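Local coordinates for protein HpuA (Kingella denitrificans ATCC 33394, PDB 5EC6) that probably serves as an outer-membrane lipoprotein receptor that binds haemoglobin so that its haem iron can be acquired, at residues V22-P27 and G78-F83; T35-R40 and T67-L72; T88-S93 and N103-Q108; G113-A118 and A140-S145; V148-G153 and I180-K185. One frame throughout, in Å; residues are numbered along the deposited sequence.

How the contacts relate
HpuA illustrates how a receptor built almost without helix is held together by strand pairing, loop-to-strand contacts and face-to-face packing. Along the chain, contact 2 lies between the two segments of contact 1, and contacts 3, 4 and 5 follow in series. Contacts 1 and 2 share the antiparallel sheet 29-31, 48-57, 65-74 and 80-81, with centres about 14 Å apart. Contacts 3 and 4 meet through neighbouring strands 104-109 and 115-118, and contacts 4 and 5 through 136-142 and 148-154, their centres about 11 Å apart. Phe-83 and Tyr-81 of contact 1 pack on contact 4, so a connected path runs from the small sheet through strands 115-118 and 136-142 to contact 5, closest to the chain's centre.

Contact 1: residues V22-P27 and G78-F83; sequences VDTTSP and GKYYDF
An edge strand that takes on a stretch of loop is the theme here: Val-22 and Thr-24 lie along Tyr-80 of the short strand 80-81, one of the two outermost strands of a four-stranded antiparallel sheet. Val-22 N gives its hydrogen to Tyr-80 O at 2.7 Å, with an angle of 161° at the hydrogen. Beside this bond a water takes the place of a second direct one, donating to Val-22 O at 2.7 Å and accepting from Tyr-80 N at 3.0 Å. The two segments are linked at one point by protein and at the next by solvent. Side chains add to the join. Thr-24 crosses the Tyr-80 ring at about a right angle and lays its methyl over one face, CG2 standing 3.8 Å from the ring centroid in a CH-pi contact. Its chi1 of 67° sets CG2 beside the backbone N and leaves OG1 above the same side of the ring, displaced outward, 3.8 Å from Tyr-80 CE1. Val-22 CB packs 4.3 Å from Tyr-80 CB. Beyond the sheet edge the loop is folded by its own bonds: Thr-25 N reaches Asp-23 OD1 at 2.9 Å from above the carboxylate plane. Phe-52 of strand 48-57 meets the Tyr-80 ring at about 90° and also touches Thr-24. The loop leaves through an Asx turn at Asp-23, combined with a type I beta turn from Asp-23 to Ser-26.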
# COMPACT_ATOMS: atom_id res chain seq x y z
N VAL A 22 -5.72 -2.47 20.42
CA VAL A 22 -7.06 -1.91 20.60
C VAL A 22 -8.05 -2.95 21.09
O VAL A 22 -8.19 -4.03 20.52
CB VAL A 22 -7.55 -1.27 19.26
CG1 VAL A 22 -8.94 -0.68 19.40
CG2 VAL A 22 -6.57 -0.21 18.82
N ASP A 23 -8.80 -2.65 22.16
CA ASP A 23 -9.77 -3.64 22.62
C ASP A 23 -11.07 -3.44 21.90
O ASP A 23 -11.95 -2.67 22.31
CB ASP A 23 -9.96 -3.57 24.14
CG ASP A 23 -11.06 -4.47 24.63
OD1 ASP A 23 -11.59 -5.36 23.91
OD2 ASP A 23 -11.40 -4.26 25.80
N THR A 24 -11.23 -4.17 20.81
CA THR A 24 -12.40 -4.05 19.98
C THR A 24 -13.67 -4.61 20.65
O THR A 24 -14.75 -4.39 20.15
CB THR A 24 -12.21 -4.73 18.63
OG1 THR A 24 -12.09 -6.14 18.85
CG2 THR A 24 -10.94 -4.20 17.95
N THR A 25 -13.55 -5.29 21.79
CA THR A 25 -14.78 -5.77 22.48
C THR A 25 -15.54 -4.62 23.16
O THR A 25 -16.70 -4.80 23.56
CB THR A 25 -14.49 -6.88 23.53
OG1 THR A 25 -13.81 -6.35 24.67
CG2 THR A 25 -13.67 -8.01 22.89
N SER A 26 -14.91 -3.44 23.25
CA SER A 26 -15.61 -2.24 23.77
C SER A 26 -16.85 -1.97 22.95
O SER A 26 -16.83 -2.01 21.72
CB SER A 26 -14.68 -1.01 23.73
OG SER A 26 -15.43 0.19 23.88
N PRO A 27 -17.98 -1.63 23.62
CA PRO A 27 -19.17 -1.24 22.89
C PRO A 27 -18.98 0.04 22.05
O PRO A 27 -19.78 0.32 21.19
CB PRO A 27 -20.23 -1.06 23.99
CG PRO A 27 -19.47 -0.85 25.23
CD PRO A 27 -18.12 -1.49 25.07
N GLY A 78 -4.37 -12.12 15.99
CA GLY A 78 -5.73 -11.75 16.31
C GLY A 78 -5.83 -10.36 16.98
O GLY A 78 -6.97 -9.84 17.15
N LYS A 79 -4.71 -9.77 17.37
CA LYS A 79 -4.73 -8.46 18.11
C LYS A 79 -4.88 -7.35 17.06
O LYS A 79 -4.34 -7.45 15.97
CB LYS A 79 -3.47 -8.23 18.91
CG LYS A 79 -3.19 -9.26 20.02
CD LYS A 79 -4.24 -9.19 21.09
CE LYS A 79 -3.89 -10.03 22.33
NZ LYS A 79 -3.97 -11.48 22.10
N TYR A 80 -5.60 -6.30 17.42
CA TYR A 80 -5.82 -5.14 16.56
C TYR A 80 -4.97 -3.95 16.96
O TYR A 80 -4.78 -3.66 18.15
CB TYR A 80 -7.27 -4.71 16.62
CG TYR A 80 -8.28 -5.63 16.00
CD1 TYR A 80 -8.85 -6.69 16.72
CD2 TYR A 80 -8.71 -5.45 14.71
CE1 TYR A 80 -9.78 -7.51 16.15
CE2 TYR A 80 -9.66 -6.24 14.14
CZ TYR A 80 -10.22 -7.27 14.87
OH TYR A 80 -11.16 -8.09 14.33
N TYR A 81 -4.46 -3.24 15.96
CA TYR A 81 -3.59 -2.08 16.15
C TYR A 81 -3.99 -0.90 15.30
O TYR A 81 -4.44 -1.06 14.17
CB TYR A 81 -2.12 -2.41 15.88
CG TYR A 81 -1.60 -3.49 16.83
CD1 TYR A 81 -1.19 -3.14 18.14
CD2 TYR A 81 -1.65 -4.83 16.48
CE1 TYR A 81 -0.80 -4.14 19.03
CE2 TYR A 81 -1.25 -5.84 17.38
CZ TYR A 81 -0.86 -5.48 18.65
OH TYR A 81 -0.45 -6.49 19.48
N ASP A 82 -3.87 0.31 15.86
CA ASP A 82 -4.14 1.46 15.01
C ASP A 82 -2.91 1.87 14.22
O ASP A 82 -1.78 1.49 14.51
CB ASP A 82 -4.82 2.61 15.78
CG ASP A 82 -4.20 2.88 17.12
OD1 ASP A 82 -3.01 2.64 17.27
OD2 ASP A 82 -4.93 3.35 18.01
N PHE A 83 -3.17 2.63 13.16
CA PHE A 83 -2.14 3.30 12.43
C PHE A 83 -1.91 4.65 13.10
O PHE A 83 -2.83 5.47 13.17
CB PHE A 83 -2.56 3.49 10.98
CG PHE A 83 -2.75 2.19 10.24
CD1 PHE A 83 -1.64 1.43 9.87
CD2 PHE A 83 -4.04 1.70 9.94
CE1 PHE A 83 -1.81 0.20 9.18
CE2 PHE A 83 -4.19 0.49 9.26
CZ PHE A 83 -3.09 -0.25 8.88
O HOH W 1 -6.89 -6.36 20.08

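Contact 2: residues T35-R40 and T67-L72; sequences TDREQR and TNQEIL
The guanidinium of Arg-37 is met on one face by the amide of Gln-69 and at its edge by the carbonyl of Glu-70. The two planar groups are stacked with their planes 19° apart, and Gln-69 OE1 stands 3.7 Å above the guanidinium plane, displaced toward the rim. The setting is a loop laid against a sheet face: a short 3-10 segment, 35-37, leads toward strand 40-43, while strand 65-74 of the four-stranded antiparallel sheet offers Gln-69 and Ile-71 on one face. Bends at chi2 and chi3 fold the arginine back, so that its aliphatic part also packs on the glutamine, CD lying 3.7 Å from Gln-69 NE2. At the edge the grip is slight. Arg-37 NH2 makes a weak hydrogen bond to Glu-70 O, 3.3 Å long and with an angle of only 120° at the hydrogen. The same nitrogen has the methyl Ile-71 CD1 at 3.5 Å, approached obliquely. That methyl serves a second polar group as well, lying 3.7 Å from Gln-39 CD and almost as near to both ends of the amide. What fixes the rotation of this amide is largely its own loop, with Thr-155 OG1 a further partner of NE2. Gln-39 NE2 donates almost straight, in its amide plane, to Arg-37 O at 3.0 Å, arriving from well above the plane of that carbonyl.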
# COMPACT_ATOMS: atom_id res chain seq x y z
N THR A 35 -21.22 -2.99 2.91
CA THR A 35 -20.54 -3.37 1.66
C THR A 35 -19.59 -2.27 1.22
O THR A 35 -18.51 -2.52 0.67
CB THR A 35 -21.54 -3.71 0.52
OG1 THR A 35 -22.22 -2.52 0.14
CG2 THR A 35 -22.55 -4.74 0.96
N ASP A 36 -20.00 -1.03 1.47
CA ASP A 36 -19.26 0.14 1.08
C ASP A 36 -17.84 0.18 1.69
O ASP A 36 -16.95 0.86 1.15
CB ASP A 36 -20.06 1.36 1.56
CG ASP A 36 -19.34 2.66 1.33
OD1 ASP A 36 -19.21 3.06 0.15
OD2 ASP A 36 -18.90 3.30 2.32
N ARG A 37 -17.66 -0.46 2.84
CA ARG A 37 -16.40 -0.33 3.57
C ARG A 37 -15.58 -1.60 3.53
O ARG A 37 -14.54 -1.65 4.16
CB ARG A 37 -16.62 0.08 5.04
CG ARG A 37 -17.09 1.53 5.20
CD ARG A 37 -15.98 2.55 5.12
NE ARG A 37 -15.12 2.49 6.29
CZ ARG A 37 -13.89 3.01 6.33
NH1 ARG A 37 -13.31 3.58 5.26
NH2 ARG A 37 -13.22 2.90 7.43
N GLU A 38 -16.03 -2.62 2.77
CA GLU A 38 -15.31 -3.88 2.68
C GLU A 38 -13.87 -3.68 2.19
O GLU A 38 -13.60 -2.91 1.27
CB GLU A 38 -16.01 -4.85 1.75
CG GLU A 38 -17.34 -5.38 2.30
CD GLU A 38 -18.07 -6.29 1.33
OE1 GLU A 38 -17.66 -6.35 0.13
OE2 GLU A 38 -19.05 -6.92 1.79
N GLN A 39 -12.96 -4.35 2.87
CA GLN A 39 -11.52 -4.20 2.58
C GLN A 39 -11.03 -5.54 2.00
O GLN A 39 -11.60 -6.58 2.26
CB GLN A 39 -10.74 -3.88 3.86
CG GLN A 39 -11.19 -2.60 4.55
CD GLN A 39 -10.87 -1.39 3.72
OE1 GLN A 39 -9.72 -1.10 3.45
NE2 GLN A 39 -11.89 -0.72 3.24
N ARG A 40 -9.91 -5.47 1.31
CA ARG A 40 -9.20 -6.67 0.85
C ARG A 40 -7.73 -6.53 1.25
O ARG A 40 -7.14 -5.45 1.06
CB ARG A 40 -9.27 -6.74 -0.68
CG ARG A 40 -8.45 -7.87 -1.30
CD ARG A 40 -8.29 -7.64 -2.80
NE ARG A 40 -9.51 -7.84 -3.55
CZ ARG A 40 -9.65 -7.44 -4.82
NH1 ARG A 40 -8.66 -6.77 -5.47
NH2 ARG A 40 -10.79 -7.70 -5.44
N THR A 67 -18.07 10.14 16.84
CA THR A 67 -18.10 8.86 16.15
C THR A 67 -17.47 9.03 14.76
O THR A 67 -17.82 9.95 14.01
CB THR A 67 -19.52 8.38 16.05
OG1 THR A 67 -20.02 8.17 17.36
CG2 THR A 67 -19.58 7.06 15.30
N ASN A 68 -16.53 8.15 14.42
CA ASN A 68 -15.87 8.22 13.12
C ASN A 68 -15.58 6.81 12.63
O ASN A 68 -15.39 5.93 13.42
CB ASN A 68 -14.58 8.99 13.24
CG ASN A 68 -14.83 10.49 13.37
OD1 ASN A 68 -15.31 11.11 12.42
ND2 ASN A 68 -14.67 11.03 14.58
N GLN A 69 -15.49 6.68 11.32
CA GLN A 69 -14.99 5.46 10.65
C GLN A 69 -13.50 5.38 10.74
O GLN A 69 -12.79 6.39 10.54
CB GLN A 69 -15.44 5.46 9.21
CG GLN A 69 -16.92 5.30 9.04
CD GLN A 69 -17.33 5.25 7.57
OE1 GLN A 69 -16.72 5.90 6.68
NE2 GLN A 69 -18.34 4.45 7.29
N GLU A 70 -12.97 4.18 11.06
CA GLU A 70 -11.55 3.98 11.15
C GLU A 70 -11.23 2.62 10.52
O GLU A 70 -12.11 1.78 10.35
CB GLU A 70 -11.03 3.99 12.58
CG GLU A 70 -11.25 5.35 13.26
CD GLU A 70 -10.59 5.49 14.60
OE1 GLU A 70 -9.61 4.79 14.90
OE2 GLU A 70 -11.06 6.39 15.37
N ILE A 71 -9.96 2.44 10.17
CA ILE A 71 -9.42 1.12 9.82
C ILE A 71 -8.38 0.74 10.84
O ILE A 71 -7.51 1.55 11.15
CB ILE A 71 -8.70 1.15 8.45
CG1 ILE A 71 -9.61 1.60 7.31
CG2 ILE A 71 -8.05 -0.23 8.18
CD1 ILE A 71 -10.61 0.57 6.85
N LEU A 72 -8.48 -0.48 11.37
CA LEU A 72 -7.48 -1.06 12.25
C LEU A 72 -6.79 -2.21 11.51
O LEU A 72 -7.40 -2.82 10.63
CB LEU A 72 -8.11 -1.59 13.54
CG LEU A 72 -8.94 -0.60 14.36
CD1 LEU A 72 -9.60 -1.29 15.57
CD2 LEU A 72 -8.04 0.54 14.76

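Contact 3: residues T88-S93 and N103-Q108; sequences TLIMPS and NSHPMQ
With chi1 near -62°, Leu-89 CG sits opposite its carbonyl carbon and sends CD2 over the ring of His-105, whose own chi1 of -40° turns the imidazole toward the loop. The methyl stands almost exactly above the centre of the ring, 3.5 Å from its centroid, a CH-pi contact only 6° off the ring normal. At the edge of the same ring, Ile-90 N donates to His-105 ND1 at 3.0 Å; the hydrogen comes in bent and the nitrogen is tilted from the ring plane. Two consecutive loop residues therefore hold one imidazole, one over a face and one at an edge. The loop 88-93 is in this way laid along strand 104-109, which pairs on its two edges with strands 115-118 and 188-191. From the latter, Thr-191 OG1 bonds His-105 NE2, so both ring nitrogens of this buried histidine have partners, consistent with a neutral ring protonated at NE2. Ile-90 lies across the strand at His-105, its CD1 3.6 Å from Ser-104 O and 3.9 Å from Pro-106 CD, which it crosses at about a right angle. One water bridges the two backbones, donating to Thr-88 O at 2.8 Å and to Pro-106 O at 2.9 Å.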
# COMPACT_ATOMS: atom_id res chain seq x y z
N THR A 88 5.11 4.15 11.66
CA THR A 88 5.25 4.51 10.25
C THR A 88 6.68 4.72 9.85
O THR A 88 7.57 4.79 10.68
CB THR A 88 4.47 5.79 9.92
OG1 THR A 88 5.01 6.89 10.64
CG2 THR A 88 3.07 5.65 10.23
N LEU A 89 6.91 4.78 8.55
CA LEU A 89 8.21 5.09 7.99
C LEU A 89 8.65 6.47 8.47
O LEU A 89 7.84 7.36 8.71
CB LEU A 89 8.13 5.09 6.46
CG LEU A 89 7.74 3.76 5.83
CD1 LEU A 89 7.67 3.95 4.31
CD2 LEU A 89 8.71 2.66 6.18
N ILE A 90 9.95 6.64 8.57
CA ILE A 90 10.55 7.96 8.71
C ILE A 90 10.20 8.83 7.50
O ILE A 90 10.42 8.45 6.35
CB ILE A 90 12.08 7.87 8.82
CG1 ILE A 90 12.51 6.95 9.98
CG2 ILE A 90 12.68 9.28 8.99
CD1 ILE A 90 13.97 6.52 9.91
N MET A 91 9.71 10.02 7.79
CA MET A 91 9.47 11.04 6.74
C MET A 91 10.78 11.59 6.15
O MET A 91 11.75 11.79 6.89
CB MET A 91 8.73 12.19 7.36
CG MET A 91 7.54 11.78 8.21
SD MET A 91 6.09 11.75 7.15
CE MET A 91 5.90 13.52 7.06
N PRO A 92 10.82 11.89 4.84
CA PRO A 92 11.99 12.62 4.36
C PRO A 92 12.11 14.01 5.00
O PRO A 92 11.09 14.60 5.36
CB PRO A 92 11.71 12.76 2.86
CG PRO A 92 10.25 12.68 2.74
CD PRO A 92 9.83 11.68 3.77
N SER A 93 13.33 14.50 5.14
CA SER A 93 13.58 15.91 5.49
C SER A 93 12.86 16.89 4.55
O SER A 93 12.82 16.69 3.33
CB SER A 93 15.08 16.22 5.48
OG SER A 93 15.32 17.62 5.42
N ASN A 103 16.33 4.57 3.65
CA ASN A 103 16.17 3.18 3.25
C ASN A 103 15.98 2.18 4.38
O ASN A 103 15.74 1.00 4.12
CB ASN A 103 17.30 2.73 2.36
CG ASN A 103 17.41 3.54 1.08
OD1 ASN A 103 16.45 4.08 0.57
ND2 ASN A 103 18.60 3.59 0.55
N SER A 104 16.09 2.64 5.64
CA SER A 104 15.94 1.79 6.82
C SER A 104 15.16 2.57 7.86
O SER A 104 15.35 3.80 7.99
CB SER A 104 17.32 1.41 7.37
OG SER A 104 17.20 0.51 8.44
N HIS A 105 14.28 1.88 8.59
CA HIS A 105 13.34 2.48 9.53
C HIS A 105 13.13 1.56 10.72
O HIS A 105 13.05 0.35 10.58
CB HIS A 105 11.98 2.78 8.90
CG HIS A 105 12.05 3.31 7.51
ND1 HIS A 105 11.74 4.60 7.20
CD2 HIS A 105 12.34 2.70 6.34
CE1 HIS A 105 11.88 4.80 5.91
NE2 HIS A 105 12.26 3.66 5.36
N PRO A 106 13.07 2.14 11.93
CA PRO A 106 12.71 1.31 13.07
C PRO A 106 11.22 0.91 13.06
O PRO A 106 10.39 1.71 12.67
CB PRO A 106 13.00 2.26 14.26
CG PRO A 106 12.72 3.62 13.73
CD PRO A 106 13.19 3.57 12.28
N MET A 107 10.90 -0.30 13.49
CA MET A 107 9.53 -0.73 13.65
C MET A 107 9.10 -0.46 15.09
O MET A 107 9.93 -0.50 16.01
CB MET A 107 9.43 -2.21 13.36
CG MET A 107 9.92 -2.57 11.95
SD MET A 107 9.78 -4.33 11.53
CE MET A 107 8.04 -4.58 11.38
N GLN A 108 7.83 -0.19 15.28
CA GLN A 108 7.35 0.08 16.64
C GLN A 108 7.16 -1.19 17.40
O GLN A 108 6.49 -2.12 16.95
CB GLN A 108 6.05 0.87 16.61
CG GLN A 108 5.60 1.28 18.04
CD GLN A 108 4.40 2.19 18.09
OE1 GLN A 108 3.64 2.34 17.14
NE2 GLN A 108 4.20 2.83 19.26
O HOH W 2 10.18 4.33 11.45

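Contact 4: residues G113-A118 and A140-S145; sequences GGKMIA and AWMSPS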
# COMPACT_ATOMS: atom_id res chain seq x y z
N GLY A 113 5.22 -8.21 22.13
CA GLY A 113 6.61 -8.40 21.80
C GLY A 113 6.90 -8.47 20.33
O GLY A 113 8.05 -8.64 19.89
N GLY A 114 5.83 -8.37 19.53
CA GLY A 114 6.01 -8.20 18.11
C GLY A 114 6.42 -6.78 17.77
O GLY A 114 6.71 -5.95 18.63
N LYS A 115 6.45 -6.49 16.46
CA LYS A 115 6.71 -5.12 16.00
C LYS A 115 5.79 -4.85 14.79
O LYS A 115 5.36 -5.77 14.13
CB LYS A 115 8.15 -4.88 15.57
CG LYS A 115 9.21 -5.31 16.59
CD LYS A 115 10.60 -5.04 16.07
CE LYS A 115 11.70 -5.55 17.00
NZ LYS A 115 11.50 -5.04 18.38
N MET A 116 5.60 -3.57 14.52
CA MET A 116 4.76 -3.15 13.37
C MET A 116 5.29 -1.93 12.68
O MET A 116 5.82 -1.00 13.27
CB MET A 116 3.34 -2.90 13.86
CG MET A 116 2.35 -2.47 12.79
SD MET A 116 0.76 -2.20 13.57
CE MET A 116 -0.20 -1.54 12.20
N ILE A 117 5.11 -1.89 11.36
CA ILE A 117 5.30 -0.64 10.64
C ILE A 117 4.31 -0.58 9.45
O ILE A 117 3.85 -1.64 8.94
CB ILE A 117 6.73 -0.56 10.11
CG1 ILE A 117 7.08 0.91 9.74
CG2 ILE A 117 6.94 -1.53 8.98
CD1 ILE A 117 8.52 1.26 9.70
N ALA A 118 3.96 0.65 9.07
CA ALA A 118 3.08 0.92 7.93
C ALA A 118 3.56 2.18 7.23
O ALA A 118 4.46 2.90 7.70
CB ALA A 118 1.66 1.06 8.38
N ALA A 140 4.21 -4.18 7.52
CA ALA A 140 4.62 -5.51 8.01
C ALA A 140 4.37 -5.59 9.48
O ALA A 140 4.51 -4.58 10.21
CB ALA A 140 6.09 -5.75 7.76
N TRP A 141 4.06 -6.82 9.92
CA TRP A 141 4.01 -7.16 11.33
C TRP A 141 5.06 -8.25 11.57
O TRP A 141 5.23 -9.17 10.75
CB TRP A 141 2.64 -7.63 11.69
CG TRP A 141 2.44 -8.20 13.10
CD1 TRP A 141 2.04 -7.53 14.20
CD2 TRP A 141 2.55 -9.59 13.48
NE1 TRP A 141 1.91 -8.39 15.28
CE2 TRP A 141 2.21 -9.67 14.85
CE3 TRP A 141 2.93 -10.75 12.81
CZ2 TRP A 141 2.22 -10.88 15.54
CZ3 TRP A 141 2.89 -11.97 13.50
CH2 TRP A 141 2.54 -12.01 14.85
N MET A 142 5.76 -8.12 12.69
CA MET A 142 6.72 -9.15 13.12
C MET A 142 6.23 -9.76 14.41
O MET A 142 5.87 -9.02 15.32
CB MET A 142 8.09 -8.54 13.29
CG MET A 142 9.11 -9.54 13.83
SD MET A 142 10.67 -8.74 14.26
CE MET A 142 11.26 -8.83 12.61
N SER A 143 6.25 -11.10 14.49
CA SER A 143 5.88 -11.80 15.74
C SER A 143 7.00 -11.69 16.80
O SER A 143 8.16 -11.34 16.48
CB SER A 143 5.54 -13.26 15.50
OG SER A 143 6.70 -14.03 15.34
N PRO A 144 6.63 -11.94 18.07
CA PRO A 144 7.67 -12.10 19.08
C PRO A 144 8.69 -13.18 18.71
O PRO A 144 9.87 -13.07 19.09
CB PRO A 144 6.89 -12.44 20.35
CG PRO A 144 5.50 -12.67 19.96
CD PRO A 144 5.28 -11.99 18.65
N SER A 145 8.28 -14.17 17.94
CA SER A 145 9.24 -15.16 17.40
C SER A 145 10.08 -14.74 16.19
O SER A 145 10.88 -15.53 15.69
CB SER A 145 8.55 -16.50 17.20
OG SER A 145 7.58 -16.43 16.17
O HOH W 3 9.56 -9.20 17.55
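Lys-115 and Ile-117 pair with Met-142 and Ala-140 in a regular antiparallel sheet, and this largely buried part contrasts with the looser, exposed end at Gly-113 and Pro-144. Two hydrogen-bonded pairs, Lys-115 with Met-142 and Ile-117 with Ala-140, flank the non-hydrogen-bonded pair Met-116 and Trp-141. Each outer pair exchanges two backbone bonds, among them Met-142 N to Lys-115 O at 2.8 Å, nearly straight at the hydrogen. On the sheet face of Lys-115 and Ile-117, the lysine runs beside Met-142 in the same direction, CD lying 4.1 Å from SD. Trp-141 occupies the other face with Met-116, its chi1 of 173° carrying the indole back beside its own main chain, where Ser-143 N lies over the ring. Both Met-116 and Trp-141 also touch Tyr-73 of strand 65-74. Toward the exposed end the two backbones still start close: Gly-114 CA comes 2.9 Å from Met-142 O, permitted by the lack of a side chain. Beyond it pairing gives way to lighter contacts, Pro-144 CD resting 3.8 Å from Gly-114 N. A water spans the two segments just beyond the strands, donating to Gly-113 O at 2.8 Å and to Ser-143 O at 2.8 Å.

Contact 5: residues V148-G153 and I180-K185; sequences VSLFAG and IGLRVK
Apolar packing dominates where Val-148 and Leu-150 face Leu-182 and Val-184. Strands 148-153 and 180-185 run antiparallel, 171° between their directions, but their axes come no nearer than 8.5 Å, a spacing that suits beta strands packed face to face and rules out backbone pairing. The two valines cross obliquely, each presenting both methyls: Val-148 CG1 touches Val-184 CG2 at 3.8 Å, while Val-148 CG2 meets Val-184 CG1 at 4.1 Å. Leu-150 fills the next position with a single branch. Its CD2 reaches between the opposing residues, 4.4 Å from Leu-182 CG and 4.3 Å from Val-184 CG2. Met-142 and Ala-140 of the adjoining strand 136-142 touch Val-184 too, so the apolar layer widens beyond the two segments. Polar links run elsewhere: strand 148-154 is bonded at its edges to strands 136-142 and 40-43, whereas Arg-183 points away from this interface, giving hydrogen bonds to Leu-296 O, Asp-233 O and Ser-253 OG and forming a cation-pi contact with Phe-231. Main-chain contacts complete the interface: the methyl Leu-150 CD2 lies 3.9 Å from Arg-183 CA. Closer still, Leu-150 CD2 stands 3.4 Å from Leu-182 O.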
# COMPACT_ATOMS: atom_id res chain seq x y z
N VAL A 148 7.59 -12.90 10.11
CA VAL A 148 7.06 -11.62 9.59
C VAL A 148 5.90 -11.94 8.66
O VAL A 148 5.96 -12.88 7.87
CB VAL A 148 8.19 -10.85 8.85
CG1 VAL A 148 7.70 -9.58 8.14
CG2 VAL A 148 9.26 -10.43 9.83
N SER A 149 4.84 -11.11 8.72
CA SER A 149 3.80 -11.09 7.69
C SER A 149 3.71 -9.70 7.09
O SER A 149 3.36 -8.73 7.80
CB SER A 149 2.46 -11.52 8.25
OG SER A 149 1.52 -11.59 7.22
N LEU A 150 4.11 -9.60 5.83
CA LEU A 150 4.04 -8.32 5.11
C LEU A 150 2.68 -8.24 4.45
O LEU A 150 2.13 -9.28 4.02
CB LEU A 150 5.16 -8.18 4.12
CG LEU A 150 6.58 -8.30 4.72
CD1 LEU A 150 7.16 -9.70 4.45
CD2 LEU A 150 7.53 -7.16 4.35
N PHE A 151 2.10 -7.02 4.40
CA PHE A 151 0.74 -6.86 3.90
C PHE A 151 0.60 -5.60 3.07
O PHE A 151 1.35 -4.62 3.19
CB PHE A 151 -0.30 -6.80 5.04
CG PHE A 151 -0.21 -5.55 5.87
CD1 PHE A 151 0.66 -5.47 6.93
CD2 PHE A 151 -1.02 -4.46 5.58
CE1 PHE A 151 0.75 -4.29 7.68
CE2 PHE A 151 -0.90 -3.29 6.30
CZ PHE A 151 -0.04 -3.22 7.35
N ALA A 152 -0.41 -5.65 2.21
CA ALA A 152 -0.93 -4.47 1.49
C ALA A 152 -2.44 -4.68 1.43
O ALA A 152 -2.92 -5.72 0.99
CB ALA A 152 -0.38 -4.32 0.09
N GLY A 153 -3.21 -3.73 1.96
CA GLY A 153 -4.65 -3.90 1.95
C GLY A 153 -5.39 -2.57 1.91
O GLY A 153 -4.83 -1.52 2.20
N ILE A 180 6.41 2.11 -3.65
CA ILE A 180 7.49 1.78 -2.71
C ILE A 180 7.34 0.34 -2.28
O ILE A 180 6.24 -0.14 -2.03
CB ILE A 180 7.41 2.69 -1.47
CG1 ILE A 180 7.61 4.17 -1.85
CG2 ILE A 180 8.43 2.27 -0.41
CD1 ILE A 180 7.02 5.09 -0.82
N GLY A 181 8.48 -0.35 -2.23
CA GLY A 181 8.59 -1.71 -1.69
C GLY A 181 9.17 -1.71 -0.30
O GLY A 181 9.99 -0.83 0.03
N LEU A 182 8.71 -2.67 0.48
CA LEU A 182 9.09 -2.82 1.89
C LEU A 182 9.47 -4.27 2.15
O LEU A 182 8.74 -5.21 1.82
CB LEU A 182 7.94 -2.40 2.79
CG LEU A 182 8.08 -2.82 4.27
CD1 LEU A 182 9.03 -1.82 4.85
CD2 LEU A 182 6.74 -2.82 5.01
N ARG A 183 10.63 -4.45 2.81
CA ARG A 183 11.02 -5.72 3.35
C ARG A 183 11.37 -5.51 4.86
O ARG A 183 11.43 -4.37 5.35
CB ARG A 183 12.24 -6.30 2.60
CG ARG A 183 12.00 -6.68 1.08
CD ARG A 183 13.29 -7.16 0.47
NE ARG A 183 13.17 -8.06 -0.69
CZ ARG A 183 14.00 -8.09 -1.73
NH1 ARG A 183 15.03 -7.19 -1.87
NH2 ARG A 183 13.73 -8.91 -2.72
N VAL A 184 11.54 -6.62 5.57
CA VAL A 184 12.05 -6.57 6.96
C VAL A 184 13.39 -7.30 6.98
O VAL A 184 13.47 -8.46 6.57
CB VAL A 184 11.07 -7.18 7.95
CG1 VAL A 184 11.73 -7.13 9.35
CG2 VAL A 184 9.77 -6.42 7.97
N LYS A 185 14.42 -6.59 7.39
CA LYS A 185 15.75 -7.19 7.55
C LYS A 185 16.25 -6.86 8.94
O LYS A 185 16.33 -5.69 9.30
CB LYS A 185 16.73 -6.60 6.55
CG LYS A 185 18.20 -6.91 6.91
CD LYS A 185 19.15 -6.60 5.76
CE LYS A 185 19.32 -5.10 5.58
NZ LYS A 185 20.14 -4.89 4.37